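Local atomic coordinates of sortase (Actinomyces oris, PDB entry 5UTT), a protein that probably acts, through this sortase-domain fragment of a longer protein, as a class E sortase, a cysteine transpeptidase of the type that attaches surface proteins to the Gram-positive cell envelope. Residues 11-19 with 167-175; 67-77 with 126-134. One frame throughout, in Å; residues are numbered along the deposited sequence.

Interaction 1. Residues 11-19 with 167-175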
ATOM      1  N   THR A  11      14.401 -15.964  -5.909  1.00 35.79           N
ATOM      2  CA  THR A  11      14.167 -15.735  -7.377  1.00 34.88           C
ATOM      3  C   THR A  11      13.417 -14.413  -7.685  1.00 32.20           C
ATOM      4  O   THR A  11      12.283 -14.396  -8.193  1.00 32.32           O
ATOM      5  CB  THR A  11      13.485 -16.946  -8.034  1.00 35.76           C
ATOM      6  OG1 THR A  11      12.922 -16.542  -9.277  1.00 38.02           O
ATOM      7  CG2 THR A  11      12.389 -17.540  -7.136  1.00 36.76           C
ATOM      8  N   LYS A  12      14.097 -13.310  -7.401  1.00 30.37           N
ATOM      9  CA  LYS A  12      13.513 -11.973  -7.498  1.00 28.46           C
ATOM     10  C   LYS A  12      13.509 -11.520  -8.948  1.00 26.86           C
ATOM     11  O   LYS A  12      14.585 -11.405  -9.566  1.00 28.00           O
ATOM     12  CB  LYS A  12      14.335 -11.002  -6.660  1.00 30.22           C
ATOM     13  CG  LYS A  12      14.403 -11.346  -5.176  1.00 33.46           C
ATOM     14  CD  LYS A  12      15.449 -10.505  -4.465  1.00 35.09           C
ATOM     15  CE  LYS A  12      15.432 -10.734  -2.963  1.00 36.95           C
ATOM     16  NZ  LYS A  12      15.914  -9.544  -2.208  1.00 39.35           N
ATOM     17  N   ARG A  13      12.337 -11.249  -9.500  1.00 23.73           N
ATOM     18  CA  ARG A  13      12.218 -10.879 -10.904  1.00 22.98           C
ATOM     19  C   ARG A  13      12.123  -9.365 -11.053  1.00 22.08           C
ATOM     20  O   ARG A  13      11.407  -8.699 -10.306  1.00 19.17           O
ATOM     21  CB  ARG A  13      11.021 -11.575 -11.543  1.00 23.79           C
ATOM     22  CG  ARG A  13      11.144 -13.088 -11.589  1.00 24.76           C
ATOM     23  CD  ARG A  13      10.175 -13.698 -12.584  1.00 26.17           C
ATOM     24  NE  ARG A  13      10.410 -13.240 -13.952  1.00 28.83           N
ATOM     25  CZ  ARG A  13       9.738 -13.654 -15.026  1.00 30.91           C
ATOM     26  NH1 ARG A  13       8.766 -14.549 -14.939  1.00 31.83           N
ATOM     27  NH2 ARG A  13      10.036 -13.154 -16.209  1.00 33.24           N
ATOM     28  N   THR A  14      12.899  -8.827 -11.999  1.00 22.56           N
ATOM     29  CA  THR A  14      13.029  -7.386 -12.227  1.00 23.57           C
ATOM     30  C   THR A  14      12.440  -6.945 -13.605  1.00 23.99           C
ATOM     31  O   THR A  14      12.372  -5.740 -13.920  1.00 24.43           O
ATOM     32  CB  THR A  14      14.517  -7.001 -12.179  1.00 25.09           C
ATOM     33  OG1 THR A  14      15.248  -7.932 -12.984  1.00 25.70           O
ATOM     34  CG2 THR A  14      15.037  -7.087 -10.753  1.00 25.09           C
ATOM     35  N   ASP A  15      12.007  -7.898 -14.416  1.00 23.88           N
ATOM     36  CA  ASP A  15      11.245  -7.579 -15.634  1.00 24.88           C
ATOM     37  C   ASP A  15       9.831  -7.136 -15.232  1.00 23.70           C
ATOM     38  O   ASP A  15       9.423  -7.253 -14.068  1.00 23.65           O
ATOM     39  CB  ASP A  15      11.189  -8.779 -16.601  1.00 25.96           C
ATOM     40  CG  ASP A  15      10.607 -10.026 -15.963  1.00 27.42           C
ATOM     41  OD1 ASP A  15      10.542 -10.106 -14.724  1.00 27.74           O
ATOM     42  OD2 ASP A  15      10.213 -10.940 -16.706  1.00 28.94           O
ATOM     43  N   ALA A  16       9.061  -6.634 -16.181  1.00 22.38           N
ATOM     44  CA  ALA A  16       7.796  -6.053 -15.776  1.00 20.92           C
ATOM     45  C   ALA A  16       6.920  -7.106 -15.072  1.00 19.74           C
ATOM     46  O   ALA A  16       6.820  -8.261 -15.502  1.00 20.37           O
ATOM     47  CB  ALA A  16       7.081  -5.414 -16.951  1.00 21.47           C
ATOM     48  N   PRO A  17       6.289  -6.699 -13.970  1.00 18.58           N
ATOM     49  CA  PRO A  17       5.375  -7.617 -13.294  1.00 18.61           C
ATOM     50  C   PRO A  17       4.026  -7.764 -13.982  1.00 19.01           C
ATOM     51  O   PRO A  17       3.640  -6.909 -14.772  1.00 17.74           O
ATOM     52  CB  PRO A  17       5.175  -6.954 -11.944  1.00 18.06           C
ATOM     53  CG  PRO A  17       5.266  -5.502 -12.222  1.00 17.72           C
ATOM     54  CD  PRO A  17       6.346  -5.388 -13.320  1.00 18.34           C
ATOM     55  N   PRO A  18       3.266  -8.821 -13.621  1.00 19.22           N
ATOM     56  CA  PRO A  18       1.918  -8.924 -14.146  1.00 19.83           C
ATOM     57  C   PRO A  18       1.049  -7.785 -13.613  1.00 19.23           C
ATOM     58  O   PRO A  18       1.215  -7.368 -12.461  1.00 19.44           O
ATOM     59  CB  PRO A  18       1.429 -10.287 -13.639  1.00 20.34           C
ATOM     60  CG  PRO A  18       2.621 -10.987 -13.118  1.00 20.50           C
ATOM     61  CD  PRO A  18       3.616  -9.942 -12.739  1.00 19.74           C
ATOM     62  N   VAL A  19       0.137  -7.282 -14.446  1.00 19.77           N
ATOM     63  CA  VAL A  19      -0.729  -6.192 -14.049  1.00 19.93           C
ATOM     64  C   VAL A  19      -2.032  -6.789 -13.558  1.00 18.89           C
ATOM     65  O   VAL A  19      -2.575  -7.689 -14.184  1.00 18.71           O
ATOM     66  CB  VAL A  19      -0.989  -5.205 -15.191  1.00 22.09           C
ATOM     67  CG1 VAL A  19      -1.932  -4.098 -14.732  1.00 22.70           C
ATOM     68  CG2 VAL A  19       0.329  -4.584 -15.658  1.00 22.95           C
ATOM     69  N   ALA A 167       6.430   4.122  -2.089  1.00 11.96           N
ATOM     70  CA  ALA A 167       7.367   3.019  -2.308  1.00 12.38           C
ATOM     71  C   ALA A 167       7.436   2.698  -3.807  1.00 12.79           C
ATOM     72  O   ALA A 167       6.421   2.601  -4.487  1.00 12.54           O
ATOM     73  CB  ALA A 167       7.011   1.777  -1.484  1.00 12.53           C
ATOM     74  N   LYS A 168       8.668   2.621  -4.306  1.00 13.31           N
ATOM     75  CA  LYS A 168       8.932   2.294  -5.710  1.00 14.01           C
ATOM     76  C   LYS A 168       9.106   0.778  -5.909  1.00 13.25           C
ATOM     77  O   LYS A 168       9.741   0.108  -5.099  1.00 13.35           O
ATOM     78  CB  LYS A 168      10.187   3.046  -6.158  1.00 15.47           C
ATOM     79  CG  LYS A 168      10.512   2.860  -7.632  1.00 16.91           C
ATOM     80  CD  LYS A 168      11.604   3.833  -8.082  1.00 19.40           C
ATOM     81  CE  LYS A 168      12.134   3.423  -9.434  1.00 21.37           C
ATOM     82  NZ  LYS A 168      13.050   4.424 -10.045  1.00 23.11           N
ATOM     83  N   PHE A 169       8.561   0.255  -6.994  1.00 13.44           N
ATOM     84  CA  PHE A 169       8.631  -1.169  -7.278  1.00 13.71           C
ATOM     85  C   PHE A 169      10.067  -1.670  -7.310  1.00 14.58           C
ATOM     86  O   PHE A 169      10.932  -1.012  -7.949  1.00 15.01           O
ATOM     87  CB  PHE A 169       7.888  -1.465  -8.582  1.00 13.81           C
ATOM     88  CG  PHE A 169       7.851  -2.924  -8.953  1.00 13.82           C
ATOM     89  CD1 PHE A 169       7.024  -3.826  -8.289  1.00 13.70           C
ATOM     90  CD2 PHE A 169       8.657  -3.399  -9.947  1.00 14.25           C
ATOM     91  CE1 PHE A 169       7.015  -5.171  -8.621  1.00 13.67           C
ATOM     92  CE2 PHE A 169       8.650  -4.721 -10.287  1.00 14.20           C
ATOM     93  CZ  PHE A 169       7.841  -5.614  -9.617  1.00 14.16           C
ATOM     94  N   ALA A 170      10.345  -2.793  -6.639  1.00 14.01           N
ATOM     95  CA  ALA A 170      11.682  -3.365  -6.576  1.00 15.16           C
ATOM     96  C   ALA A 170      11.773  -4.668  -7.349  1.00 16.19           C
ATOM     97  O   ALA A 170      12.574  -4.781  -8.282  1.00 17.13           O
ATOM     98  CB  ALA A 170      12.116  -3.585  -5.130  1.00 15.17           C
ATOM     99  N   TYR A 171      10.950  -5.642  -6.993  1.00 15.76           N
ATOM    100  CA  TYR A 171      10.912  -6.906  -7.732  1.00 16.24           C
ATOM    101  C   TYR A 171       9.584  -7.588  -7.502  1.00 15.62           C
ATOM    102  O   TYR A 171       8.789  -7.146  -6.659  1.00 14.17           O
ATOM    103  CB  TYR A 171      12.053  -7.819  -7.277  1.00 17.47           C
ATOM    104  CG  TYR A 171      11.999  -8.230  -5.831  1.00 18.71           C
ATOM    105  CD1 TYR A 171      11.291  -9.374  -5.451  1.00 20.24           C
ATOM    106  CD2 TYR A 171      12.639  -7.494  -4.851  1.00 19.96           C
ATOM    107  CE1 TYR A 171      11.244  -9.768  -4.137  1.00 20.66           C
ATOM    108  CE2 TYR A 171      12.593  -7.887  -3.523  1.00 21.02           C
ATOM    109  CZ  TYR A 171      11.882  -9.028  -3.192  1.00 21.60           C
ATOM    110  OH  TYR A 171      11.804  -9.436  -1.898  1.00 23.38           O
ATOM    111  N   TRP A 172       9.353  -8.654  -8.253  1.00 15.63           N
ATOM    112  CA  TRP A 172       8.176  -9.489  -8.026  1.00 15.48           C
ATOM    113  C   TRP A 172       8.542 -10.957  -8.014  1.00 16.31           C
ATOM    114  O   TRP A 172       9.623 -11.342  -8.407  1.00 17.00           O
ATOM    115  CB  TRP A 172       7.093  -9.226  -9.068  1.00 15.32           C
ATOM    116  CG  TRP A 172       7.475  -9.561 -10.540  1.00 15.72           C
ATOM    117  CD1 TRP A 172       8.302  -8.842 -11.363  1.00 16.27           C
ATOM    118  CD2 TRP A 172       7.020 -10.679 -11.315  1.00 16.16           C
ATOM    119  NE1 TRP A 172       8.369  -9.446 -12.610  1.00 16.44           N
ATOM    120  CE2 TRP A 172       7.610 -10.582 -12.594  1.00 16.40           C
ATOM    121  CE3 TRP A 172       6.165 -11.756 -11.057  1.00 16.43           C
ATOM    122  CZ2 TRP A 172       7.353 -11.512 -13.598  1.00 16.69           C
ATOM    123  CZ3 TRP A 172       5.934 -12.687 -12.034  1.00 16.58           C
ATOM    124  CH2 TRP A 172       6.521 -12.553 -13.307  1.00 16.80           C
ATOM    125  N   MET A 173       7.634 -11.774  -7.517  1.00 16.19           N
ATOM    126  CA  MET A 173       7.835 -13.220  -7.522  1.00 17.53           C
ATOM    127  C   MET A 173       6.550 -13.919  -7.887  1.00 17.36           C
ATOM    128  O   MET A 173       5.464 -13.453  -7.508  1.00 16.10           O
ATOM    129  CB  MET A 173       8.320 -13.708  -6.167  1.00 18.62           C
ATOM    130  CG  MET A 173       9.595 -13.055  -5.660  1.00 19.98           C
ATOM    131  SD  MET A 173      10.147 -13.704  -4.059  1.00 21.75           S
ATOM    132  CE  MET A 173      10.592 -15.362  -4.544  1.00 22.25           C
ATOM    133  N   ASP A 174       6.655 -15.036  -8.609  1.00 17.46           N
ATOM    134  CA  ASP A 174       5.525 -15.942  -8.790  1.00 19.45           C
ATOM    135  C   ASP A 174       5.260 -16.615  -7.450  1.00 19.01           C
ATOM    136  O   ASP A 174       6.161 -17.221  -6.888  1.00 18.37           O
ATOM    137  CB  ASP A 174       5.884 -17.005  -9.846  1.00 21.57           C
ATOM    138  CG  ASP A 174       4.690 -17.785 -10.331  1.00 24.01           C
ATOM    139  OD1 ASP A 174       3.789 -18.096  -9.516  1.00 27.17           O
ATOM    140  OD2 ASP A 174       4.669 -18.117 -11.544  1.00 28.42           O
ATOM    141  N   ARG A 175       4.038 -16.505  -6.926  1.00 18.98           N
ATOM    142  CA  ARG A 175       3.740 -17.006  -5.581  1.00 19.35           C
ATOM    143  C   ARG A 175       3.802 -18.544  -5.483  1.00 20.06           C
ATOM    144  O   ARG A 175       3.978 -19.101  -4.390  1.00 19.44           O
ATOM    145  CB  ARG A 175       2.358 -16.510  -5.160  1.00 19.28           C
ATOM    146  CG  ARG A 175       1.943 -16.845  -3.736  1.00 20.82           C
ATOM    147  CD  ARG A 175       0.532 -16.349  -3.474  1.00 20.94           C
ATOM    148  NE  ARG A 175       0.168 -16.452  -2.061  1.00 23.02           N
ATOM    149  CZ  ARG A 175      -0.887 -15.865  -1.500  1.00 24.90           C
ATOM    150  NH1 ARG A 175      -1.728 -15.120  -2.221  1.00 26.44           N
ATOM    151  NH2 ARG A 175      -1.127 -16.027  -0.201  1.00 25.38           N
TER
HETATM  152  O   HOH W   1       9.487 -15.854  -9.133  1.00 28.11           O
HETATM  153  O   HOH W   2      13.986  -8.753  -0.714  1.00 38.40           O

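Interaction 2. Residues 67-77 with 126-134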
ATOM      1  N   THR A  67      -6.916   5.774  -9.281  1.00 15.91           N
ATOM      2  CA  THR A  67      -5.487   5.521  -9.402  1.00 15.51           C
ATOM      3  C   THR A  67      -5.234   4.213 -10.144  1.00 14.80           C
ATOM      4  O   THR A  67      -6.162   3.504 -10.536  1.00 14.25           O
ATOM      5  CB  THR A  67      -4.766   5.549  -8.029  1.00 15.26           C
ATOM      6  OG1 THR A  67      -5.123   4.414  -7.231  1.00 14.88           O
ATOM      7  CG2 THR A  67      -5.016   6.869  -7.319  1.00 15.43           C
ATOM      8  N   GLN A  68      -3.961   3.938 -10.441  1.00 15.13           N
ATOM      9  CA  GLN A  68      -3.612   2.817 -11.292  1.00 14.93           C
ATOM     10  C   GLN A  68      -3.744   1.472 -10.580  1.00 15.39           C
ATOM     11  O   GLN A  68      -3.865   1.392  -9.329  1.00 14.45           O
ATOM     12  CB  GLN A  68      -2.211   2.998 -11.902  1.00 15.08           C
ATOM     13  CG  GLN A  68      -2.189   4.034 -12.988  1.00 15.32           C
ATOM     14  CD  GLN A  68      -2.494   5.411 -12.491  1.00 15.01           C
ATOM     15  OE1 GLN A  68      -1.757   5.970 -11.673  1.00 15.42           O
ATOM     16  NE2 GLN A  68      -3.559   5.992 -12.997  1.00 15.56           N
ATOM     17  N   GLN A  69      -3.800   0.407 -11.372  1.00 15.85           N
ATOM     18  CA  GLN A  69      -3.912  -0.928 -10.828  1.00 16.61           C
ATOM     19  C   GLN A  69      -2.547  -1.412 -10.329  1.00 17.33           C
ATOM     20  O   GLN A  69      -1.483  -0.891 -10.709  1.00 17.36           O
ATOM     21  CB  GLN A  69      -4.507  -1.903 -11.846  1.00 17.48           C
ATOM     22  CG  GLN A  69      -5.813  -1.467 -12.489  1.00 17.95           C
ATOM     23  CD  GLN A  69      -6.886  -1.051 -11.479  1.00 18.30           C
ATOM     24  OE1 GLN A  69      -7.037  -1.659 -10.399  1.00 18.46           O
ATOM     25  NE2 GLN A  69      -7.639   0.002 -11.819  1.00 19.40           N
ATOM     26  N   LEU A  70      -2.589  -2.415  -9.458  1.00 16.95           N
ATOM     27  CA  LEU A  70      -1.381  -3.000  -8.909  1.00 17.76           C
ATOM     28  C   LEU A  70      -0.515  -3.615 -10.018  1.00 18.02           C
ATOM     29  O   LEU A  70      -0.985  -4.399 -10.866  1.00 18.50           O
ATOM     30  CB  LEU A  70      -1.747  -4.039  -7.857  1.00 17.95           C
ATOM     31  CG  LEU A  70      -0.601  -4.760  -7.169  1.00 18.23           C
ATOM     32  CD1 LEU A  70       0.360  -3.807  -6.489  1.00 18.61           C
ATOM     33  CD2 LEU A  70      -1.196  -5.761  -6.184  1.00 18.22           C
ATOM     34  N   GLY A  71       0.739  -3.197 -10.033  1.00 18.60           N
ATOM     35  CA  GLY A  71       1.662  -3.578 -11.097  1.00 19.04           C
ATOM     36  C   GLY A  71       1.705  -2.666 -12.296  1.00 19.71           C
ATOM     37  O   GLY A  71       2.649  -2.769 -13.096  1.00 19.85           O
ATOM     38  N   GLU A  72       0.673  -1.836 -12.487  1.00 18.76           N
ATOM     39  CA  GLU A  72       0.599  -0.940 -13.638  1.00 19.02           C
ATOM     40  C   GLU A  72       1.530   0.265 -13.487  1.00 17.64           C
ATOM     41  O   GLU A  72       1.744   0.819 -12.384  1.00 17.08           O
ATOM     42  CB  GLU A  72      -0.851  -0.476 -13.841  1.00 19.77           C
ATOM     43  CG  GLU A  72      -1.110   0.409 -15.034  1.00 21.10           C
ATOM     44  CD  GLU A  72      -2.584   0.712 -15.236  1.00 22.55           C
ATOM     45  OE1 GLU A  72      -3.360   0.686 -14.246  1.00 21.60           O
ATOM     46  OE2 GLU A  72      -2.968   1.027 -16.399  1.00 23.15           O
ATOM     47  N   VAL A  73       2.129   0.670 -14.607  1.00 17.09           N
ATOM     48  CA  VAL A  73       2.876   1.877 -14.575  1.00 16.55           C
ATOM     49  C   VAL A  73       2.026   3.076 -14.070  1.00 15.15           C
ATOM     50  O   VAL A  73       0.973   3.451 -14.638  1.00 15.73           O
ATOM     51  CB  VAL A  73       3.516   2.195 -15.957  1.00 16.69           C
ATOM     52  CG1 VAL A  73       4.054   3.601 -15.952  1.00 17.17           C
ATOM     53  CG2 VAL A  73       4.607   1.185 -16.291  1.00 17.04           C
ATOM     54  N   GLY A  74       2.521   3.706 -13.015  1.00 14.53           N
ATOM     55  CA  GLY A  74       1.793   4.807 -12.325  1.00 13.74           C
ATOM     56  C   GLY A  74       1.801   4.615 -10.835  1.00 13.12           C
ATOM     57  O   GLY A  74       2.831   4.248 -10.263  1.00 13.05           O
ATOM     58  N   ASN A  75       0.645   4.812 -10.189  1.00 12.51           N
ATOM     59  CA  ASN A  75       0.631   4.829  -8.727  1.00 12.35           C
ATOM     60  C   ASN A  75      -0.572   4.115  -8.186  1.00 11.67           C
ATOM     61  O   ASN A  75      -1.667   4.538  -8.468  1.00 12.14           O
ATOM     62  CB  ASN A  75       0.606   6.286  -8.275  1.00 12.38           C
ATOM     63  CG  ASN A  75       0.863   6.457  -6.777  1.00 12.58           C
ATOM     64  OD1 ASN A  75       1.133   5.488  -6.054  1.00 13.21           O
ATOM     65  ND2 ASN A  75       0.812   7.687  -6.317  1.00 13.80           N
ATOM     66  N   PHE A  76      -0.340   2.996  -7.508  1.00 11.18           N
ATOM     67  CA  PHE A  76      -1.414   2.185  -6.878  1.00 11.06           C
ATOM     68  C   PHE A  76      -1.566   2.731  -5.460  1.00 10.80           C
ATOM     69  O   PHE A  76      -0.749   2.438  -4.582  1.00 11.08           O
ATOM     70  CB  PHE A  76      -1.030   0.716  -6.892  1.00 11.27           C
ATOM     71  CG  PHE A  76      -2.016  -0.189  -6.169  1.00 11.52           C
ATOM     72  CD1 PHE A  76      -3.182  -0.568  -6.796  1.00 11.65           C
ATOM     73  CD2 PHE A  76      -1.713  -0.716  -4.921  1.00 11.55           C
ATOM     74  CE1 PHE A  76      -4.098  -1.410  -6.153  1.00 11.56           C
ATOM     75  CE2 PHE A  76      -2.623  -1.569  -4.264  1.00 11.57           C
ATOM     76  CZ  PHE A  76      -3.797  -1.905  -4.883  1.00 11.37           C
ATOM     77  N   ALA A  77      -2.610   3.493  -5.198  1.00 10.80           N
ATOM     78  CA  ALA A  77      -2.667   4.192  -3.942  1.00 10.40           C
ATOM     79  C   ALA A  77      -3.739   3.550  -3.081  1.00 10.09           C
ATOM     80  O   ALA A  77      -4.826   3.174  -3.581  1.00  9.85           O
ATOM     81  CB  ALA A  77      -2.958   5.652  -4.159  1.00 10.65           C
ATOM     82  N   GLU A 126      -2.030  15.639  -5.195  1.00 16.88           N
ATOM     83  CA  GLU A 126      -0.832  15.332  -6.005  1.00 16.53           C
ATOM     84  C   GLU A 126      -0.024  14.147  -5.408  1.00 15.37           C
ATOM     85  O   GLU A 126       0.732  13.468  -6.099  1.00 14.69           O
ATOM     86  CB  GLU A 126       0.062  16.567  -6.141  1.00 18.27           C
ATOM     87  CG  GLU A 126       0.710  17.011  -4.834  1.00 19.27           C
ATOM     88  CD  GLU A 126      -0.083  18.083  -4.114  1.00 20.29           C
ATOM     89  OE1 GLU A 126      -1.289  18.314  -4.420  1.00 19.81           O
ATOM     90  OE2 GLU A 126       0.539  18.735  -3.253  1.00 23.13           O
ATOM     91  N   VAL A 127      -0.186  13.882  -4.121  1.00 13.60           N
ATOM     92  CA  VAL A 127       0.588  12.792  -3.507  1.00 12.83           C
ATOM     93  C   VAL A 127       0.191  11.420  -4.090  1.00 12.94           C
ATOM     94  O   VAL A 127       0.935  10.446  -3.948  1.00 12.95           O
ATOM     95  CB  VAL A 127       0.461  12.806  -1.965  1.00 12.38           C
ATOM     96  CG1 VAL A 127       0.918  14.158  -1.414  1.00 12.48           C
ATOM     97  CG2 VAL A 127      -0.966  12.497  -1.523  1.00 12.25           C
ATOM     98  N   ILE A 128      -1.015  11.325  -4.664  1.00 13.33           N
ATOM     99  CA  ILE A 128      -1.505  10.074  -5.285  1.00 13.72           C
ATOM    100  C   ILE A 128      -1.621  10.170  -6.815  1.00 14.13           C
ATOM    101  O   ILE A 128      -2.206   9.331  -7.458  1.00 14.17           O
ATOM    102  CB  ILE A 128      -2.838   9.571  -4.641  1.00 14.54           C
ATOM    103  CG1 ILE A 128      -3.962  10.591  -4.796  1.00 15.34           C
ATOM    104  CG2 ILE A 128      -2.577   9.246  -3.185  1.00 14.24           C
ATOM    105  CD1 ILE A 128      -5.354  10.041  -4.544  1.00 15.91           C
ATOM    106  N   ALA A 129      -1.003  11.184  -7.393  1.00 14.22           N
ATOM    107  CA  ALA A 129      -0.936  11.255  -8.844  1.00 14.88           C
ATOM    108  C   ALA A 129      -0.128  10.067  -9.372  1.00 14.92           C
ATOM    109  O   ALA A 129       0.657   9.454  -8.645  1.00 13.93           O
ATOM    110  CB  ALA A 129      -0.312  12.569  -9.269  1.00 15.13           C
ATOM    111  N   PRO A 130      -0.255   9.778 -10.678  1.00 15.78           N
ATOM    112  CA  PRO A 130       0.488   8.686 -11.307  1.00 15.90           C
ATOM    113  C   PRO A 130       1.967   8.773 -11.042  1.00 15.89           C
ATOM    114  O   PRO A 130       2.569   7.765 -10.726  1.00 15.47           O
ATOM    115  CB  PRO A 130       0.186   8.879 -12.783  1.00 16.01           C
ATOM    116  CG  PRO A 130      -1.183   9.459 -12.793  1.00 16.29           C
ATOM    117  CD  PRO A 130      -1.291  10.329 -11.558  1.00 15.80           C
ATOM    118  N   VAL A 131       2.531   9.979 -11.164  1.00 16.71           N
ATOM    119  CA  VAL A 131       3.852  10.281 -10.662  1.00 17.03           C
ATOM    120  C   VAL A 131       3.688  11.036  -9.331  1.00 16.82           C
ATOM    121  O   VAL A 131       3.171  12.140  -9.323  1.00 17.25           O
ATOM    122  CB  VAL A 131       4.683  11.124 -11.641  1.00 18.04           C
ATOM    123  CG1 VAL A 131       6.081  11.350 -11.076  1.00 18.58           C
ATOM    124  CG2 VAL A 131       4.737  10.421 -12.972  1.00 19.06           C
ATOM    125  N   PRO A 132       4.107  10.414  -8.213  1.00 16.96           N
ATOM    126  CA  PRO A 132       3.932  11.008  -6.884  1.00 17.51           C
ATOM    127  C   PRO A 132       4.415  12.442  -6.805  1.00 18.11           C
ATOM    128  O   PRO A 132       5.549  12.731  -7.224  1.00 18.12           O
ATOM    129  CB  PRO A 132       4.784  10.103  -5.992  1.00 16.86           C
ATOM    130  CG  PRO A 132       4.681   8.781  -6.623  1.00 17.38           C
ATOM    131  CD  PRO A 132       4.641   9.047  -8.110  1.00 17.21           C
ATOM    132  N   ASN A 133       3.529  13.326  -6.334  1.00 18.80           N
ATOM    133  CA  ASN A 133       3.804  14.756  -6.152  1.00 20.28           C
ATOM    134  C   ASN A 133       4.001  15.558  -7.448  1.00 21.22           C
ATOM    135  O   ASN A 133       4.461  16.697  -7.374  1.00 21.38           O
ATOM    136  CB  ASN A 133       5.045  14.951  -5.273  1.00 21.02           C
ATOM    137  CG  ASN A 133       4.910  14.294  -3.933  1.00 21.47           C
ATOM    138  OD1 ASN A 133       3.838  14.245  -3.371  1.00 21.58           O
ATOM    139  ND2 ASN A 133       6.010  13.795  -3.416  1.00 23.85           N
ATOM    140  N   GLN A 134       3.667  14.988  -8.613  1.00 21.60           N
ATOM    141  CA  GLN A 134       3.851  15.680  -9.901  1.00 23.32           C
ATOM    142  C   GLN A 134       2.640  15.426 -10.760  1.00 23.69           C
ATOM    143  O   GLN A 134       2.641  14.517 -11.583  1.00 23.86           O
ATOM    144  CB  GLN A 134       5.099  15.173 -10.608  1.00 24.21           C
ATOM    145  CG  GLN A 134       6.357  15.301  -9.788  1.00 24.79           C
ATOM    146  CD  GLN A 134       7.581  14.888 -10.562  1.00 26.84           C
ATOM    147  OE1 GLN A 134       7.677  15.133 -11.772  1.00 28.56           O
ATOM    148  NE2 GLN A 134       8.525  14.238  -9.882  1.00 28.39           N
TER
HETATM  149  O   HOH W   3      -2.891   7.979  -9.863  1.00 18.79           O

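Interaction 1. Residues 11-19 with 167-175
The indole of W172 is clamped between a proline pair near the start of the ordered chain and the root of an arginine. P17 CA sits 3.6 Å above the centroid of its five-membered ring, and P18 CD lies equally close over the six-membered ring on that same face; R13 CB covers the opposite one. All three are CH-pi contacts, a worked example of how an irregular leading segment can dock by sandwiching one aromatic. Placing CG between its backbone N and carbonyl carbon (chi1 63°) lets W172 reach into this slot. Beside it, P17 CG rests over the face of F169, 3.7 Å from CZ. The extended chain of K12 runs over the face of Y171, with CG 3.7 Å from the ring centroid.

Toward the polar edge, R13 bends at chi3 and lays a face of its guanidinium against CZ2 and CH2 of W172, the planes 29° apart. W172 NE1 donates to D15 O at 2.8 Å, a bent bond whose donor stands above the carbonyl plane, and weakly to D15 OD1. R13 and W172 also form one antiparallel hydrogen-bonded pair, closed by two backbone bonds. A water joins K12 NZ to Y171 OH.

The leading segment lies along the end of strand 161-174, which runs between strands 142-150 and 108-120; A170 and Y171 form a classic beta bulge opposite V111.

Interaction 2. Residues 67-77 with 126-134
G74 and P130 bring the two backbones together, their CA atoms 4.2 Å apart, where the start of strand 74-79 meets an irregular loop. P130 O leans on this glycine, with a CA-H...O contact from G74 CA. The main direct link is N75, a buried side chain whose CG, anti to the backbone N (chi1 -169°), directs the amide across to the loop. Its ND2 gives a hydrogen bond of 2.9 Å to A129 O, fairly straight at 155° and in the plane of N75's own amide, though ND2 is tilted from the carbonyl plane of A129; its OD1 pairs with T145 OG1. Both ends of the amide are therefore engaged, which fixes its rotation.

Q68 adds a second hold beside the glycine. Bent at chi2, it turns OE1 back to accept N75 N at 3.1 Å on a lone pair, while OE1 also lies 3.5 Å from P130 CA. A water donates to both Q68 OE1 and I128 O. Farther along the strand, A77 CB packs on I128 CG2 at 3.7 Å. The loop is braced from within by E126 O, which accepts A129 N and N133 N.

The arrangement belongs to the sortase beta-barrel: through T145, the first residue of the TLXTC signature that carries the nucleophilic cysteine in sortases, N75 couples the loop before strand 142-150 to that strand.

Read from the N terminus, the chain illustrates nested closure. The first ordered residues, 11-19, are held by a partner, 167-175, that arrives only after 147 further residues, so interaction 1 closes a loop enclosing most of the domain. Interaction 2 is nested inside it, closing a shorter loop of 48 residues that includes strands 100-104 and 108-120. Strands 161-174 and 74-79 flank strand 142-150 in the sheet, so the two contacts, with centres about 17 Å apart, are tied through it: R142 packs against P17 and F169 and donates to G71 O. Their segments also touch directly, P17 CG lying 3.9 Å from G71 O.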